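Local coordinates for protein beta-galactosidase (Bacillus circulans, PDB 4MAD) that probably hydrolyses terminal non-reducing beta-D-galactose residues from beta-D-galactosides, as a member of glycosyl hydrolase family 35, at residues R373-Q378 and V490-L495; P385-G390 and D470-T475; F395-T400 and Q453-N458. One frame throughout, in Å; residues are numbered along the deposited sequence.

In the fold
All three contacts lie in the all-beta part that accompanies the (beta/alpha)8 barrel, away from the predicted catalytic residues. Interactions 1 and 3 are built on the same six-stranded antiparallel sheet: strand 488-493 of interaction 1 pairs with strand 395-403 of interaction 3, while 378-380 is an outermost strand. Interaction 3 is buried and bonded mainly through its backbone; interaction 1, at the edge of the sheet and only partly buried, adds a serine hydroxyl and a water where pairing stops. Interaction 2, also buried, ties a 3-10 turn to the start of strand 473-480 of the four-stranded sheet with one backbone bond and a carboxylate, and Ile474 N reaches Tyr398 OH of interaction 3.

Interaction 1. Residues R373-Q378 and V490-L495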
ATOM      1  N   ARG A 373      -1.809  25.815 -12.050  1.00 17.70           N
ATOM      2  CA  ARG A 373      -0.547  25.234 -12.465  1.00 16.15           C
ATOM      3  C   ARG A 373      -0.524  23.710 -12.316  1.00 18.82           C
ATOM      4  O   ARG A 373       0.168  22.998 -12.996  1.00 19.06           O
ATOM      5  CB  ARG A 373       0.633  25.874 -11.759  1.00 17.59           C
ATOM      6  CG  ARG A 373       0.918  27.295 -12.193  1.00 17.87           C
ATOM      7  CD  ARG A 373       1.997  27.996 -11.365  1.00 18.28           C
ATOM      8  NE  ARG A 373       2.152  29.379 -11.718  1.00 17.59           N
ATOM      9  CZ  ARG A 373       2.861  30.263 -11.071  1.00 19.71           C
ATOM     10  NH1 ARG A 373       3.488  29.945  -9.992  1.00 21.61           N
ATOM     11  NH2 ARG A 373       2.922  31.484 -11.502  1.00 17.93           N
ATOM     12  N   ILE A 374      -1.262  23.248 -11.336  1.00 20.07           N
ATOM     13  CA  ILE A 374      -1.301  21.835 -11.075  1.00 18.99           C
ATOM     14  C   ILE A 374      -2.713  21.244 -10.918  1.00 17.84           C
ATOM     15  O   ILE A 374      -2.850  20.205 -10.390  1.00 19.43           O
ATOM     16  CB  ILE A 374      -0.424  21.489  -9.891  1.00 21.17           C
ATOM     17  CG1 ILE A 374      -0.801  22.359  -8.717  1.00 19.32           C
ATOM     18  CG2 ILE A 374       0.991  21.745 -10.247  1.00 23.83           C
ATOM     19  CD1 ILE A 374      -0.250  21.935  -7.456  1.00 26.28           C
ATOM     20  N   SER A 375      -3.734  21.939 -11.370  1.00 16.41           N
ATOM     21  CA  SER A 375      -5.061  21.430 -11.299  1.00 15.50           C
ATOM     22  C   SER A 375      -5.952  22.105 -12.318  1.00 19.20           C
ATOM     23  O   SER A 375      -5.557  23.024 -12.963  1.00 17.62           O
ATOM     24  CB  SER A 375      -5.660  21.626  -9.885  1.00 16.21           C
ATOM     25  OG  SER A 375      -6.866  20.953  -9.690  1.00 17.77           O
ATOM     26  N   THR A 376      -7.162  21.600 -12.435  1.00 19.98           N
ATOM     27  CA  THR A 376      -8.192  22.162 -13.274  1.00 21.68           C
ATOM     28  C   THR A 376      -9.443  22.243 -12.407  1.00 19.83           C
ATOM     29  O   THR A 376      -9.822  21.299 -11.851  1.00 21.33           O
ATOM     30  CB  THR A 376      -8.419  21.289 -14.473  1.00 21.67           C
ATOM     31  OG1 THR A 376      -7.182  21.081 -15.116  1.00 24.67           O
ATOM     32  CG2 THR A 376      -9.342  21.937 -15.424  1.00 28.66           C
ATOM     33  N   PRO A 377     -10.013  23.411 -12.253  1.00 20.15           N
ATOM     34  CA  PRO A 377     -11.136  23.543 -11.339  1.00 20.71           C
ATOM     35  C   PRO A 377     -12.387  22.827 -11.827  1.00 21.65           C
ATOM     36  O   PRO A 377     -12.613  22.779 -12.984  1.00 21.32           O
ATOM     37  CB  PRO A 377     -11.373  25.041 -11.302  1.00 18.55           C
ATOM     38  CG  PRO A 377     -11.005  25.481 -12.581  1.00 25.04           C
ATOM     39  CD  PRO A 377      -9.817  24.670 -12.972  1.00 22.01           C
ATOM     40  N   GLN A 378     -13.165  22.292 -10.909  1.00 17.31           N
ATOM     41  CA  GLN A 378     -14.447  21.729 -11.233  1.00 16.20           C
ATOM     42  C   GLN A 378     -15.451  22.356 -10.299  1.00 20.03           C
ATOM     43  O   GLN A 378     -15.104  22.815  -9.269  1.00 20.20           O
ATOM     44  CB  GLN A 378     -14.461  20.204 -11.063  1.00 18.77           C
ATOM     45  CG  GLN A 378     -13.682  19.387 -12.129  1.00 16.26           C
ATOM     46  CD  GLN A 378     -13.643  17.875 -11.865  1.00 22.42           C
ATOM     47  OE1 GLN A 378     -12.604  17.314 -11.751  1.00 24.68           O
ATOM     48  NE2 GLN A 378     -14.759  17.257 -11.788  1.00 15.57           N
ATOM     49  N   VAL A 490     -13.561  23.277  -6.823  1.00 17.79           N
ATOM     50  CA  VAL A 490     -12.626  22.340  -6.229  1.00 17.56           C
ATOM     51  C   VAL A 490     -11.493  22.090  -7.185  1.00 18.48           C
ATOM     52  O   VAL A 490     -11.684  22.132  -8.348  1.00 17.04           O
ATOM     53  CB  VAL A 490     -13.276  21.028  -5.887  1.00 18.62           C
ATOM     54  CG1 VAL A 490     -14.478  21.234  -5.044  1.00 18.88           C
ATOM     55  CG2 VAL A 490     -13.527  20.262  -7.099  1.00 20.94           C
ATOM     56  N   TYR A 491     -10.332  21.871  -6.603  1.00 15.34           N
ATOM     57  CA  TYR A 491      -9.136  21.626  -7.321  1.00 15.06           C
ATOM     58  C   TYR A 491      -8.516  20.307  -6.861  1.00 15.81           C
ATOM     59  O   TYR A 491      -7.955  20.216  -5.842  1.00 16.62           O
ATOM     60  CB  TYR A 491      -8.162  22.792  -7.088  1.00 12.37           C
ATOM     61  CG  TYR A 491      -8.741  24.194  -7.332  1.00 15.08           C
ATOM     62  CD1 TYR A 491      -8.606  24.822  -8.521  1.00 22.92           C
ATOM     63  CD2 TYR A 491      -9.416  24.860  -6.362  1.00 16.54           C
ATOM     64  CE1 TYR A 491      -9.164  26.088  -8.731  1.00 23.47           C
ATOM     65  CE2 TYR A 491      -9.961  26.103  -6.554  1.00 26.14           C
ATOM     66  CZ  TYR A 491      -9.838  26.720  -7.739  1.00 26.12           C
ATOM     67  OH  TYR A 491     -10.375  27.965  -7.949  1.00 29.26           O
ATOM     68  N   PRO A 492      -8.675  19.304  -7.667  1.00 18.39           N
ATOM     69  CA  PRO A 492      -8.098  18.021  -7.350  1.00 15.95           C
ATOM     70  C   PRO A 492      -6.568  18.106  -7.534  1.00 17.76           C
ATOM     71  O   PRO A 492      -6.121  18.567  -8.513  1.00 18.40           O
ATOM     72  CB  PRO A 492      -8.736  17.112  -8.367  1.00 20.17           C
ATOM     73  CG  PRO A 492      -9.963  17.807  -8.778  1.00 20.19           C
ATOM     74  CD  PRO A 492      -9.597  19.206  -8.789  1.00 20.09           C
ATOM     75  N   LEU A 493      -5.813  17.592  -6.575  1.00 16.88           N
ATOM     76  CA  LEU A 493      -4.380  17.677  -6.553  1.00 15.69           C
ATOM     77  C   LEU A 493      -3.737  16.291  -6.328  1.00 16.14           C
ATOM     78  O   LEU A 493      -3.318  15.973  -5.292  1.00 16.41           O
ATOM     79  CB  LEU A 493      -3.907  18.681  -5.495  1.00 15.61           C
ATOM     80  CG  LEU A 493      -4.317  20.148  -5.636  1.00 15.66           C
ATOM     81  CD1 LEU A 493      -4.264  20.974  -4.392  1.00 16.26           C
ATOM     82  CD2 LEU A 493      -3.679  20.767  -6.729  1.00 18.22           C
ATOM     83  N   PRO A 494      -3.758  15.503  -7.374  1.00 16.42           N
ATOM     84  CA  PRO A 494      -3.146  14.175  -7.409  1.00 16.76           C
ATOM     85  C   PRO A 494      -1.602  14.230  -7.482  1.00 15.48           C
ATOM     86  O   PRO A 494      -0.956  13.259  -7.287  1.00 16.61           O
ATOM     87  CB  PRO A 494      -3.689  13.578  -8.689  1.00 18.10           C
ATOM     88  CG  PRO A 494      -4.094  14.700  -9.490  1.00 17.60           C
ATOM     89  CD  PRO A 494      -4.477  15.816  -8.603  1.00 17.83           C
ATOM     90  N   LEU A 495      -1.091  15.389  -7.829  1.00 15.47           N
ATOM     91  CA  LEU A 495       0.332  15.666  -7.865  1.00 16.23           C
ATOM     92  C   LEU A 495       1.065  14.730  -8.826  1.00 17.10           C
ATOM     93  O   LEU A 495       2.163  14.392  -8.586  1.00 19.31           O
ATOM     94  CB  LEU A 495       0.934  15.578  -6.488  1.00 15.65           C
ATOM     95  CG  LEU A 495       0.395  16.481  -5.384  1.00 16.29           C
ATOM     96  CD1 LEU A 495       1.275  16.388  -4.195  1.00 20.59           C
ATOM     97  CD2 LEU A 495       0.262  17.884  -5.869  1.00 17.94           C
TER
HETATM   98  O   HOH W   1      -1.815  17.863  -9.143  1.00 18.18           O
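An outermost strand of the six-stranded antiparallel sheet begins here, where Gln378 pairs with Val490 and the chain leading into it, 373-377, runs on beside strand 488-493. Gln378 N donates to Val490 O at 3.0 Å, and Val490 N returns a bond to Gln378 O, making one antiparallel hydrogen-bonded pair. Just before it, Pro377 lays CB obliquely against the Tyr491 ring, 3.5 Å from CE1, and its CA-H also points at Val490 O. The Tyr491 hydroxyl is held farther off by Glu399. On the N-terminal side of Pro377 a side-chain bond replaces the pairing: Ser375 OG donates to Pro492 O over 2.8 Å, approaching from above the carbonyl plane, 37° off it. With OG swung to the far side of CB from its own amide nitrogen (chi1 -170°), the hydroxyl also sits at the edge of the Tyr491 ring, near its plane, and 3.4 Å from Tyr491 CB. At the far end the Ile374 and Leu493 side chains pass at a slant, CD1 of Ile374 touching CD2 of Leu493 at 3.7 Å. Beside them a water bridges the backbones, donating to Ile374 O at 2.8 Å and accepting from Leu495 N, so two polar groups too far apart to bond directly are linked. Ile374, Ser375, Thr376, Pro494 and Leu495 also line a pocket holding a 2-(2-methoxyethoxy)ethanol molecule, probably from the crystallisation liquor. The contact is thus the start of a short outermost strand, its antiparallel bridge to 488-493 continued by a serine hydroxyl and a water along the non-strand lead-in.

Interaction 2. Residues P385-G390 and D470-T475; sequences PMEKYG and DYKGIT
Lys472 and Tyr471 receive the 3-10 turn 386-389 where the chain enters strand 473-480. Asp470 comes first and steadies Lys472, its OD2 receiving Lys472 NZ at 2.8 Å, from above the carboxylate plane, in a salt bridge within the segment. Tyr471 follows; its side chain and that of Pro385 lie side by side and point the same way, Tyr471 CD1 3.9 Å from Pro385 CG, which meets the ring obliquely. The edge of this ring also faces Glu387 OE1, 3.5 Å from CD1 and in the ring plane, with the carboxylate turned 79° from the ring. Lys472 carries both hydrogen bonds of the contact. Its N donates at 2.9 Å to Glu387 OE2, which accepts through its syn lone pair, while its O accepts from Met386 N over 2.7 Å. Glu387 reaches the amide because its chain folds at CB-CG (chi2 89°), bringing the carboxylate back over the start of its own turn. Pro385 CB also lies 3.2 Å from Lys472 O. Gly473, without a side chain, then lets the backbone run close by Pro385 at the start of the turn, Gly473 CA 4.7 Å from Pro385 CA. Ile474 turns its O toward Pro385 N, which has no hydrogen to give, and its own N bonds to Tyr398 OH. Arg461 forms a salt bridge with Glu387 OE2, and Asp418 pairs with Lys472 NZ. In this buried setting the carboxylate of Glu387, shared between a backbone N-H and a guanidinium group, is likely to stay ionised, its charge balanced locally.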
ATOM      1  N   PRO A 385     -17.136  13.987  -2.459  1.00 16.03           N
ATOM      2  CA  PRO A 385     -15.851  13.378  -2.131  1.00 17.10           C
ATOM      3  C   PRO A 385     -14.996  13.266  -3.400  1.00 18.34           C
ATOM      4  O   PRO A 385     -15.509  13.304  -4.456  1.00 17.47           O
ATOM      5  CB  PRO A 385     -16.234  12.010  -1.620  1.00 17.38           C
ATOM      6  CG  PRO A 385     -17.543  11.766  -2.194  1.00 20.38           C
ATOM      7  CD  PRO A 385     -18.220  13.016  -2.396  1.00 16.31           C
ATOM      8  N   MET A 386     -13.692  13.129  -3.262  1.00 15.69           N
ATOM      9  CA  MET A 386     -12.789  13.330  -4.385  1.00 15.42           C
ATOM     10  C   MET A 386     -13.006  12.355  -5.532  1.00 15.61           C
ATOM     11  O   MET A 386     -12.706  12.622  -6.621  1.00 17.79           O
ATOM     12  CB  MET A 386     -11.317  13.316  -3.926  1.00 16.23           C
ATOM     13  CG  MET A 386     -10.878  12.026  -3.467  1.00 18.29           C
ATOM     14  SD  MET A 386      -9.083  12.037  -3.244  1.00 17.71           S
ATOM     15  CE  MET A 386      -8.837  13.380  -2.165  1.00 18.93           C
ATOM     16  N   GLU A 387     -13.515  11.185  -5.224  1.00 16.00           N
ATOM     17  CA  GLU A 387     -13.748  10.185  -6.235  1.00 16.72           C
ATOM     18  C   GLU A 387     -14.757  10.686  -7.294  1.00 18.43           C
ATOM     19  O   GLU A 387     -14.721  10.289  -8.432  1.00 16.39           O
ATOM     20  CB  GLU A 387     -14.236   8.907  -5.605  1.00 18.20           C
ATOM     21  CG  GLU A 387     -13.291   8.301  -4.639  1.00 18.94           C
ATOM     22  CD  GLU A 387     -13.449   8.779  -3.222  1.00 22.62           C
ATOM     23  OE1 GLU A 387     -14.358   9.536  -3.018  1.00 20.94           O
ATOM     24  OE2 GLU A 387     -12.678   8.385  -2.345  1.00 19.61           O
ATOM     25  N   LYS A 388     -15.670  11.505  -6.841  1.00 16.99           N
ATOM     26  CA  LYS A 388     -16.718  12.057  -7.710  1.00 20.29           C
ATOM     27  C   LYS A 388     -16.188  13.077  -8.699  1.00 20.50           C
ATOM     28  O   LYS A 388     -16.882  13.460  -9.608  1.00 20.27           O
ATOM     29  CB  LYS A 388     -17.877  12.660  -6.921  1.00 19.73           C
ATOM     30  CG  LYS A 388     -18.629  11.684  -6.137  1.00 23.97           C
ATOM     31  CD  LYS A 388     -19.622  10.970  -6.896  1.00 39.57           C
ATOM     32  CE  LYS A 388     -20.733  11.855  -7.370  1.00 42.90           C
ATOM     33  NZ  LYS A 388     -21.697  11.142  -8.268  1.00 46.98           N
ATOM     34  N   TYR A 389     -15.000  13.579  -8.416  1.00 16.44           N
ATOM     35  CA  TYR A 389     -14.349  14.530  -9.258  1.00 18.19           C
ATOM     36  C   TYR A 389     -13.302  13.804 -10.123  1.00 16.48           C
ATOM     37  O   TYR A 389     -12.579  14.415 -10.778  1.00 18.88           O
ATOM     38  CB  TYR A 389     -13.735  15.661  -8.463  1.00 15.95           C
ATOM     39  CG  TYR A 389     -14.705  16.461  -7.623  1.00 14.82           C
ATOM     40  CD1 TYR A 389     -15.699  17.207  -8.208  1.00 21.10           C
ATOM     41  CD2 TYR A 389     -14.617  16.489  -6.280  1.00 15.63           C
ATOM     42  CE1 TYR A 389     -16.559  17.920  -7.471  1.00 17.00           C
ATOM     43  CE2 TYR A 389     -15.473  17.216  -5.541  1.00 16.68           C
ATOM     44  CZ  TYR A 389     -16.465  17.946  -6.157  1.00 18.97           C
ATOM     45  OH  TYR A 389     -17.370  18.678  -5.456  1.00 16.12           O
ATOM     46  N   GLY A 390     -13.313  12.493 -10.089  1.00 16.69           N
ATOM     47  CA  GLY A 390     -12.355  11.690 -10.801  1.00 17.16           C
ATOM     48  C   GLY A 390     -10.977  11.543 -10.208  1.00 17.66           C
ATOM     49  O   GLY A 390     -10.068  11.283 -10.924  1.00 16.86           O
ATOM     50  N   ASP A 470     -14.717   3.762   1.911  1.00 20.02           N
ATOM     51  CA  ASP A 470     -13.978   4.840   2.512  1.00 16.99           C
ATOM     52  C   ASP A 470     -13.797   5.966   1.504  1.00 17.41           C
ATOM     53  O   ASP A 470     -12.838   6.010   0.831  1.00 17.48           O
ATOM     54  CB  ASP A 470     -12.623   4.328   3.008  1.00 16.07           C
ATOM     55  CG  ASP A 470     -11.888   5.333   3.844  1.00 20.62           C
ATOM     56  OD1 ASP A 470     -12.484   6.234   4.361  1.00 20.59           O
ATOM     57  OD2 ASP A 470     -10.734   5.145   4.057  1.00 18.46           O
ATOM     58  N   TYR A 471     -14.811   6.814   1.393  1.00 17.68           N
ATOM     59  CA  TYR A 471     -14.761   7.975   0.540  1.00 18.65           C
ATOM     60  C   TYR A 471     -13.790   8.988   1.111  1.00 17.00           C
ATOM     61  O   TYR A 471     -13.738   9.160   2.258  1.00 19.74           O
ATOM     62  CB  TYR A 471     -16.123   8.651   0.417  1.00 17.30           C
ATOM     63  CG  TYR A 471     -17.145   7.864  -0.350  1.00 23.02           C
ATOM     64  CD1 TYR A 471     -17.197   7.922  -1.709  1.00 22.74           C
ATOM     65  CD2 TYR A 471     -18.035   7.061   0.289  1.00 24.90           C
ATOM     66  CE1 TYR A 471     -18.097   7.250  -2.398  1.00 22.84           C
ATOM     67  CE2 TYR A 471     -18.943   6.361  -0.402  1.00 25.39           C
ATOM     68  CZ  TYR A 471     -18.961   6.459  -1.741  1.00 26.99           C
ATOM     69  OH  TYR A 471     -19.859   5.743  -2.422  1.00 35.05           O
ATOM     70  N   LYS A 472     -13.093   9.684   0.255  1.00 16.94           N
ATOM     71  CA  LYS A 472     -12.122  10.646   0.675  1.00 17.24           C
ATOM     72  C   LYS A 472     -12.464  12.097   0.217  1.00 20.24           C
ATOM     73  O   LYS A 472     -13.183  12.302  -0.739  1.00 20.19           O
ATOM     74  CB  LYS A 472     -10.745  10.173   0.242  1.00 16.75           C
ATOM     75  CG  LYS A 472     -10.416   8.816   0.734  1.00 13.83           C
ATOM     76  CD  LYS A 472     -10.333   8.807   2.176  1.00 14.71           C
ATOM     77  CE  LYS A 472      -9.283   7.837   2.682  1.00 17.95           C
ATOM     78  NZ  LYS A 472      -9.341   7.583   4.069  1.00 15.88           N
ATOM     79  N   GLY A 473     -11.963  13.074   0.949  1.00 17.95           N
ATOM     80  CA  GLY A 473     -12.364  14.454   0.801  1.00 16.56           C
ATOM     81  C   GLY A 473     -13.350  14.810   1.876  1.00 17.66           C
ATOM     82  O   GLY A 473     -13.141  14.531   3.006  1.00 17.51           O
ATOM     83  N   ILE A 474     -14.412  15.469   1.459  1.00 17.07           N
ATOM     84  CA  ILE A 474     -15.504  15.832   2.325  1.00 16.91           C
ATOM     85  C   ILE A 474     -16.661  14.977   1.869  1.00 18.50           C
ATOM     86  O   ILE A 474     -17.060  15.049   0.762  1.00 18.98           O
ATOM     87  CB  ILE A 474     -15.808  17.318   2.175  1.00 16.56           C
ATOM     88  CG1 ILE A 474     -14.641  18.105   2.699  1.00 17.40           C
ATOM     89  CG2 ILE A 474     -17.025  17.678   2.880  1.00 16.93           C
ATOM     90  CD1 ILE A 474     -14.605  19.432   2.354  1.00 20.48           C
ATOM     91  N   THR A 475     -17.102  14.095   2.734  1.00 17.54           N
ATOM     92  CA  THR A 475     -18.155  13.170   2.402  1.00 20.46           C
ATOM     93  C   THR A 475     -19.552  13.726   2.142  1.00 22.35           C
ATOM     94  O   THR A 475     -20.177  13.314   1.227  1.00 22.14           O
ATOM     95  CB  THR A 475     -18.235  12.041   3.419  1.00 22.55           C
ATOM     96  OG1 THR A 475     -18.519  12.573   4.691  1.00 18.76           O
ATOM     97  CG2 THR A 475     -16.939  11.331   3.456  1.00 24.11           C
TER

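Interaction 3. Residues F395-T400 and Q453-N458; sequences FIVYET and QIIVEN
Strands 395-400 and 453-457 run antiparallel at 160°, their axes 4.7 Å apart, with Ile396 paired to Val456 and Tyr398 to Ile454 through four backbone hydrogen bonds, among them Val456 N to Ile396 O at 2.9 Å. At the intervening non-hydrogen-bonded pairs, CA-H groups of Phe395, Val397 and Gln453 add contacts to carbonyls opposite. On the face bearing Phe395, Val397 and Glu399, the Phe395 ring lies beside the extended Glu457 chain, CE1 of Phe395 3.5 Å from CG of Glu457, with ring and carboxylate planes 24° apart. Lys537 and Arg549 hold that carboxylate by salt bridges. These are two central strands of the six-stranded antiparallel sheet, strand 488-493 flanking 395-403 on its other side. Farther along the same face, Gln453 NE2 donates to Glu399 OE2 at 2.9 Å, nearly along the C-O axis. The face with Ile396, Tyr398, Ile454 and Val456 is mostly apolar: Val456 CG2 meets the edge of the Tyr398 ring, 3.9 Å from CD2, while Ile396 CG1 lies over one face of the ring, offset toward its rim. The hydroxyl of Tyr398 bonds to Leu384 O.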
ATOM      1  N   PHE A 395      -4.413  15.330  -2.609  1.00 15.26           N
ATOM      2  CA  PHE A 395      -4.978  16.445  -1.875  1.00 15.37           C
ATOM      3  C   PHE A 395      -6.048  17.050  -2.770  1.00 15.70           C
ATOM      4  O   PHE A 395      -6.029  16.856  -3.938  1.00 15.45           O
ATOM      5  CB  PHE A 395      -3.918  17.514  -1.585  1.00 16.64           C
ATOM      6  CG  PHE A 395      -2.773  17.050  -0.727  1.00 15.70           C
ATOM      7  CD1 PHE A 395      -2.771  17.283   0.613  1.00 14.94           C
ATOM      8  CD2 PHE A 395      -1.689  16.404  -1.268  1.00 17.17           C
ATOM      9  CE1 PHE A 395      -1.775  16.859   1.391  1.00 18.43           C
ATOM     10  CE2 PHE A 395      -0.680  15.999  -0.471  1.00 17.32           C
ATOM     11  CZ  PHE A 395      -0.727  16.218   0.847  1.00 20.01           C
ATOM     12  N   ILE A 396      -6.980  17.742  -2.172  1.00 15.62           N
ATOM     13  CA  ILE A 396      -8.002  18.428  -2.927  1.00 15.50           C
ATOM     14  C   ILE A 396      -8.387  19.688  -2.184  1.00 15.96           C
ATOM     15  O   ILE A 396      -8.523  19.681  -1.025  1.00 14.54           O
ATOM     16  CB  ILE A 396      -9.202  17.519  -3.195  1.00 14.31           C
ATOM     17  CG1 ILE A 396     -10.288  18.256  -3.945  1.00 16.55           C
ATOM     18  CG2 ILE A 396      -9.741  17.007  -1.952  1.00 14.04           C
ATOM     19  CD1 ILE A 396     -11.262  17.410  -4.471  1.00 16.44           C
ATOM     20  N   VAL A 397      -8.522  20.758  -2.922  1.00 16.32           N
ATOM     21  CA  VAL A 397      -8.895  21.991  -2.330  1.00 16.54           C
ATOM     22  C   VAL A 397     -10.364  22.276  -2.664  1.00 17.32           C
ATOM     23  O   VAL A 397     -10.747  22.221  -3.773  1.00 18.23           O
ATOM     24  CB  VAL A 397      -8.083  23.168  -2.862  1.00 17.13           C
ATOM     25  CG1 VAL A 397      -8.535  24.421  -2.275  1.00 18.87           C
ATOM     26  CG2 VAL A 397      -6.653  22.987  -2.595  1.00 21.23           C
ATOM     27  N   TYR A 398     -11.124  22.592  -1.638  1.00 15.84           N
ATOM     28  CA  TYR A 398     -12.524  22.916  -1.745  1.00 17.07           C
ATOM     29  C   TYR A 398     -12.685  24.406  -1.372  1.00 17.88           C
ATOM     30  O   TYR A 398     -12.143  24.843  -0.427  1.00 14.36           O
ATOM     31  CB  TYR A 398     -13.399  22.126  -0.777  1.00 16.35           C
ATOM     32  CG  TYR A 398     -13.544  20.630  -0.985  1.00 20.95           C
ATOM     33  CD1 TYR A 398     -14.621  20.102  -1.669  1.00 17.89           C
ATOM     34  CD2 TYR A 398     -12.668  19.738  -0.425  1.00 18.10           C
ATOM     35  CE1 TYR A 398     -14.762  18.761  -1.816  1.00 16.11           C
ATOM     36  CE2 TYR A 398     -12.837  18.431  -0.581  1.00 18.41           C
ATOM     37  CZ  TYR A 398     -13.882  17.932  -1.282  1.00 16.33           C
ATOM     38  OH  TYR A 398     -14.040  16.635  -1.432  1.00 18.58           O
ATOM     39  N   GLU A 399     -13.407  25.148  -2.191  1.00 17.13           N
ATOM     40  CA  GLU A 399     -13.439  26.580  -2.072  1.00 19.49           C
ATOM     41  C   GLU A 399     -14.872  27.123  -2.304  1.00 18.54           C
ATOM     42  O   GLU A 399     -15.528  26.712  -3.209  1.00 19.32           O
ATOM     43  CB  GLU A 399     -12.470  27.130  -3.096  1.00 21.34           C
ATOM     44  CG  GLU A 399     -12.420  28.554  -3.381  1.00 29.18           C
ATOM     45  CD  GLU A 399     -11.210  28.893  -4.292  1.00 36.88           C
ATOM     46  OE1 GLU A 399     -11.396  29.188  -5.464  1.00 36.16           O
ATOM     47  OE2 GLU A 399     -10.076  28.772  -3.844  1.00 34.32           O
ATOM     48  N   THR A 400     -15.317  28.024  -1.449  1.00 19.05           N
ATOM     49  CA  THR A 400     -16.627  28.630  -1.587  1.00 22.15           C
ATOM     50  C   THR A 400     -16.610  29.996  -0.965  1.00 23.53           C
ATOM     51  O   THR A 400     -15.810  30.261  -0.112  1.00 21.53           O
ATOM     52  CB  THR A 400     -17.742  27.810  -0.944  1.00 22.59           C
ATOM     53  OG1 THR A 400     -19.030  28.246  -1.396  1.00 22.85           O
ATOM     54  CG2 THR A 400     -17.673  27.924   0.518  1.00 23.02           C
ATOM     55  N   GLN A 453     -11.537  28.182   2.122  1.00 15.46           N
ATOM     56  CA  GLN A 453     -10.749  27.188   1.443  1.00 15.01           C
ATOM     57  C   GLN A 453     -10.397  26.063   2.417  1.00 13.62           C
ATOM     58  O   GLN A 453     -10.054  26.303   3.493  1.00 16.27           O
ATOM     59  CB  GLN A 453      -9.463  27.802   0.894  1.00 15.81           C
ATOM     60  CG  GLN A 453      -9.681  28.837  -0.160  1.00 21.20           C
ATOM     61  CD  GLN A 453      -8.421  29.523  -0.585  1.00 20.51           C
ATOM     62  OE1 GLN A 453      -7.811  30.168   0.174  1.00 19.11           O
ATOM     63  NE2 GLN A 453      -8.059  29.357  -1.828  1.00 20.21           N
ATOM     64  N   ILE A 454     -10.568  24.840   1.996  1.00 15.39           N
ATOM     65  CA  ILE A 454     -10.190  23.714   2.817  1.00 17.15           C
ATOM     66  C   ILE A 454      -9.311  22.795   1.976  1.00 15.23           C
ATOM     67  O   ILE A 454      -9.718  22.359   0.977  1.00 15.54           O
ATOM     68  CB  ILE A 454     -11.407  22.965   3.285  1.00 15.89           C
ATOM     69  CG1 ILE A 454     -12.342  23.917   4.014  1.00 17.09           C
ATOM     70  CG2 ILE A 454     -11.042  21.870   4.193  1.00 15.76           C
ATOM     71  CD1 ILE A 454     -13.570  23.299   4.647  1.00 21.74           C
ATOM     72  N   ILE A 455      -8.108  22.554   2.455  1.00 15.83           N
ATOM     73  CA  ILE A 455      -7.179  21.656   1.806  1.00 16.08           C
ATOM     74  C   ILE A 455      -7.231  20.294   2.467  1.00 15.06           C
ATOM     75  O   ILE A 455      -6.775  20.139   3.546  1.00 18.26           O
ATOM     76  CB  ILE A 455      -5.683  22.135   1.869  1.00 13.61           C
ATOM     77  CG1 ILE A 455      -5.580  23.587   1.450  1.00 17.17           C
ATOM     78  CG2 ILE A 455      -4.845  21.283   0.971  1.00 18.22           C
ATOM     79  CD1 ILE A 455      -4.229  24.150   1.479  1.00 17.70           C
ATOM     80  N   VAL A 456      -7.737  19.318   1.752  1.00 15.06           N
ATOM     81  CA  VAL A 456      -8.001  18.034   2.315  1.00 15.18           C
ATOM     82  C   VAL A 456      -6.984  16.998   1.821  1.00 15.78           C
ATOM     83  O   VAL A 456      -6.675  16.983   0.667  1.00 16.77           O
ATOM     84  CB  VAL A 456      -9.421  17.550   2.040  1.00 15.40           C
ATOM     85  CG1 VAL A 456      -9.622  16.219   2.678  1.00 15.20           C
ATOM     86  CG2 VAL A 456     -10.413  18.527   2.529  1.00 18.97           C
ATOM     87  N   GLU A 457      -6.499  16.177   2.742  1.00 14.81           N
ATOM     88  CA  GLU A 457      -5.619  15.111   2.412  1.00 17.79           C
ATOM     89  C   GLU A 457      -6.336  13.770   2.552  1.00 14.11           C
ATOM     90  O   GLU A 457      -6.879  13.495   3.555  1.00 13.25           O
ATOM     91  CB  GLU A 457      -4.384  15.082   3.297  1.00 16.31           C
ATOM     92  CG  GLU A 457      -3.355  14.119   2.829  1.00 17.40           C
ATOM     93  CD  GLU A 457      -2.090  14.067   3.720  1.00 23.59           C
ATOM     94  OE1 GLU A 457      -2.039  14.757   4.716  1.00 22.68           O
ATOM     95  OE2 GLU A 457      -1.175  13.332   3.400  1.00 21.60           O
ATOM     96  N   ASN A 458      -6.269  12.960   1.499  1.00 14.26           N
ATOM     97  CA  ASN A 458      -6.635  11.562   1.522  1.00 15.82           C
ATOM     98  C   ASN A 458      -5.378  10.896   2.048  1.00 14.49           C
ATOM     99  O   ASN A 458      -4.431  10.792   1.342  1.00 13.56           O
ATOM    100  CB  ASN A 458      -6.852  11.009   0.098  1.00 14.01           C
ATOM    101  CG  ASN A 458      -6.907   9.476   0.015  1.00 13.55           C
ATOM    102  OD1 ASN A 458      -6.692   8.783   0.934  1.00 16.04           O
ATOM    103  ND2 ASN A 458      -7.111   8.984  -1.163  1.00 19.95           N
TER